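Local coordinates for protein Trypsin/factor XIIA inhibitor (Zea mays, PDB 1BEA) that inhibits mammalian trypsin and activated Hageman factor (factor XIIa) and, as a bifunctional inhibitor of the cereal trypsin/alpha-amylase family, also amylase, at residues A[37-40]-A[41-45]. Residues are numbered along the deposited sequence; the frame is centred on the assembly and turned at random.
Sequences WPEL and KRRCC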
loop_
_atom_site.group_PDB
_atom_site.type_symbol
_atom_site.label_atom_id
_atom_site.label_comp_id
_atom_site.label_asym_id
_atom_site.label_seq_id
_atom_site.Cartn_x
_atom_site.Cartn_y
_atom_site.Cartn_z
ATOM N N TRP A 37 2.289 -0.906 -17.547
ATOM C CA TRP A 37 1.388 -0.399 -16.501
ATOM C C TRP A 37 0.389 -1.458 -15.980
ATOM O O TRP A 37 0.244 -1.668 -14.773
ATOM C CB TRP A 37 0.615 0.855 -16.998
ATOM C CG TRP A 37 1.486 2.104 -17.097
ATOM C CD1 TRP A 37 2.058 2.622 -18.235
ATOM C CD2 TRP A 37 1.944 2.939 -16.010
ATOM N NE1 TRP A 37 2.845 3.715 -17.924
ATOM C CE2 TRP A 37 2.796 3.932 -16.569
ATOM C CE3 TRP A 37 1.722 2.942 -14.621
ATOM C CZ2 TRP A 37 3.427 4.920 -15.783
ATOM C CZ3 TRP A 37 2.350 3.927 -13.838
ATOM C CH2 TRP A 37 3.193 4.900 -14.426
ATOM N N PRO A 38 -0.287 -2.165 -16.889
ATOM C CA PRO A 38 -1.258 -3.181 -16.474
ATOM C C PRO A 38 -0.654 -4.265 -15.614
ATOM O O PRO A 38 -1.324 -4.810 -14.754
ATOM C CB PRO A 38 -1.763 -3.740 -17.790
ATOM C CG PRO A 38 -1.469 -2.665 -18.784
ATOM C CD PRO A 38 -0.180 -2.085 -18.350
ATOM N N GLU A 39 0.618 -4.569 -15.864
ATOM C CA GLU A 39 1.362 -5.610 -15.148
ATOM C C GLU A 39 1.744 -5.153 -13.742
ATOM O O GLU A 39 1.777 -5.942 -12.783
ATOM C CB GLU A 39 2.612 -5.969 -15.960
ATOM C CG GLU A 39 3.408 -7.143 -15.425
ATOM C CD GLU A 39 2.518 -8.285 -15.029
ATOM O OE1 GLU A 39 1.598 -8.592 -15.823
ATOM O OE2 GLU A 39 2.736 -8.856 -13.933
ATOM N N LEU A 40 2.011 -3.858 -13.626
ATOM C CA LEU A 40 2.360 -3.248 -12.347
ATOM C C LEU A 40 1.129 -3.223 -11.416
ATOM O O LEU A 40 1.249 -3.463 -10.208
ATOM C CB LEU A 40 2.887 -1.811 -12.594
ATOM C CG LEU A 40 4.396 -1.521 -12.520
ATOM C CD1 LEU A 40 4.812 -0.299 -13.413
ATOM C CD2 LEU A 40 4.710 -1.268 -11.066
ATOM N N LYS A 41 -0.048 -2.953 -11.986
ATOM C CA LYS A 41 -1.273 -2.881 -11.196
ATOM C C LYS A 41 -1.658 -4.250 -10.701
ATOM O O LYS A 41 -1.915 -4.461 -9.530
ATOM C CB LYS A 41 -2.417 -2.308 -12.031
ATOM C CG LYS A 41 -3.739 -2.187 -11.276
ATOM C CD LYS A 41 -4.887 -1.893 -12.220
ATOM C CE LYS A 41 -5.527 -0.526 -11.928
ATOM N NZ LYS A 41 -6.427 0.013 -13.029
ATOM N N ARG A 42 -1.695 -5.187 -11.625
ATOM C CA ARG A 42 -2.027 -6.546 -11.312
ATOM C C ARG A 42 -1.253 -7.043 -10.095
ATOM O O ARG A 42 -1.840 -7.501 -9.120
ATOM C CB ARG A 42 -1.679 -7.421 -12.504
ATOM C CG ARG A 42 -2.461 -8.711 -12.586
ATOM C CD ARG A 42 -2.176 -9.439 -13.880
ATOM N NE ARG A 42 -0.825 -9.979 -13.845
ATOM C CZ ARG A 42 -0.512 -11.195 -13.399
ATOM N NH1 ARG A 42 -1.463 -12.018 -12.944
ATOM N NH2 ARG A 42 0.765 -11.578 -13.391
ATOM N N ARG A 43 0.072 -6.954 -10.168
ATOM C CA ARG A 43 0.943 -7.447 -9.106
ATOM C C ARG A 43 0.713 -6.784 -7.752
ATOM O O ARG A 43 0.848 -7.419 -6.707
ATOM C CB ARG A 43 2.405 -7.353 -9.577
ATOM C CG ARG A 43 2.683 -8.228 -10.816
ATOM C CD ARG A 43 4.147 -8.259 -11.206
ATOM N NE ARG A 43 5.022 -8.012 -10.060
ATOM C CZ ARG A 43 5.477 -8.967 -9.244
ATOM N NH1 ARG A 43 5.135 -10.236 -9.459
ATOM N NH2 ARG A 43 6.266 -8.656 -8.207
ATOM N N CYS A 44 0.361 -5.509 -7.759
ATOM C CA CYS A 44 0.046 -4.820 -6.520
ATOM C C CYS A 44 -1.325 -5.360 -6.005
ATOM O O CYS A 44 -1.499 -5.719 -4.842
ATOM C CB CYS A 44 -0.046 -3.331 -6.827
ATOM S SG CYS A 44 -0.991 -2.377 -5.607
ATOM N N CYS A 45 -2.292 -5.420 -6.913
ATOM C CA CYS A 45 -3.636 -5.890 -6.589
ATOM C C CYS A 45 -3.529 -7.275 -6.038
ATOM O O CYS A 45 -4.054 -7.570 -4.995
ATOM C CB CYS A 45 -4.515 -5.902 -7.832
ATOM S SG CYS A 45 -4.959 -4.204 -8.367
#
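Glu39 and Arg42 form an i to i+3 salt bridge on the first turns of helix 37-49, in the disulfide-rich helical fold of the cereal trypsin/alpha-amylase inhibitors. The carboxylate meets the NE/NH2 edge of the guanidinium in a loose, bidentate grip: Arg42 NE donates to Glu39 OE1 and Arg42 NH2 to Glu39 OE2, each weakly at 3.4 Å. The two planes stand 54° apart, so the pair is twisted rather than flat. Glu39 CG lies anti to the backbone N (chi1 -174°), and the bend at chi2 (44°) swings the carboxylate across toward the Arg42 side, with OE2 leading toward the next turn. Glu39 OE2 also lies against the aliphatic part of Arg43, 3.1 Å from its CD, while Arg43 NE stays 4.6 Å from OE2, beyond a salt bridge but near enough that its charge may help stabilise the carboxylate. With an alanine here, Arg42 would probably lose its acidic mate and turn more freely, and Arg43 CD its contact with OE2. Beneath the side chains run i to i+4 backbone bonds: Arg42 N donates to Pro38 O, and Cys44 N, more weakly, to Leu40 O. Leu40 packs on Ser26 of helix 18-29 and on Pro33; the side chain of Glu39 comes near Leu35, whose bond to Arg34 is the one target proteases cleave. Cys44 is disulfide-bonded to Cys20, and Cys45 to Cys104. Arg43 N donates to Glu39 O at 3.3 Å from above the carbonyl plane, and Arg43 CG rests 3.1 Å from that same Glu39 O.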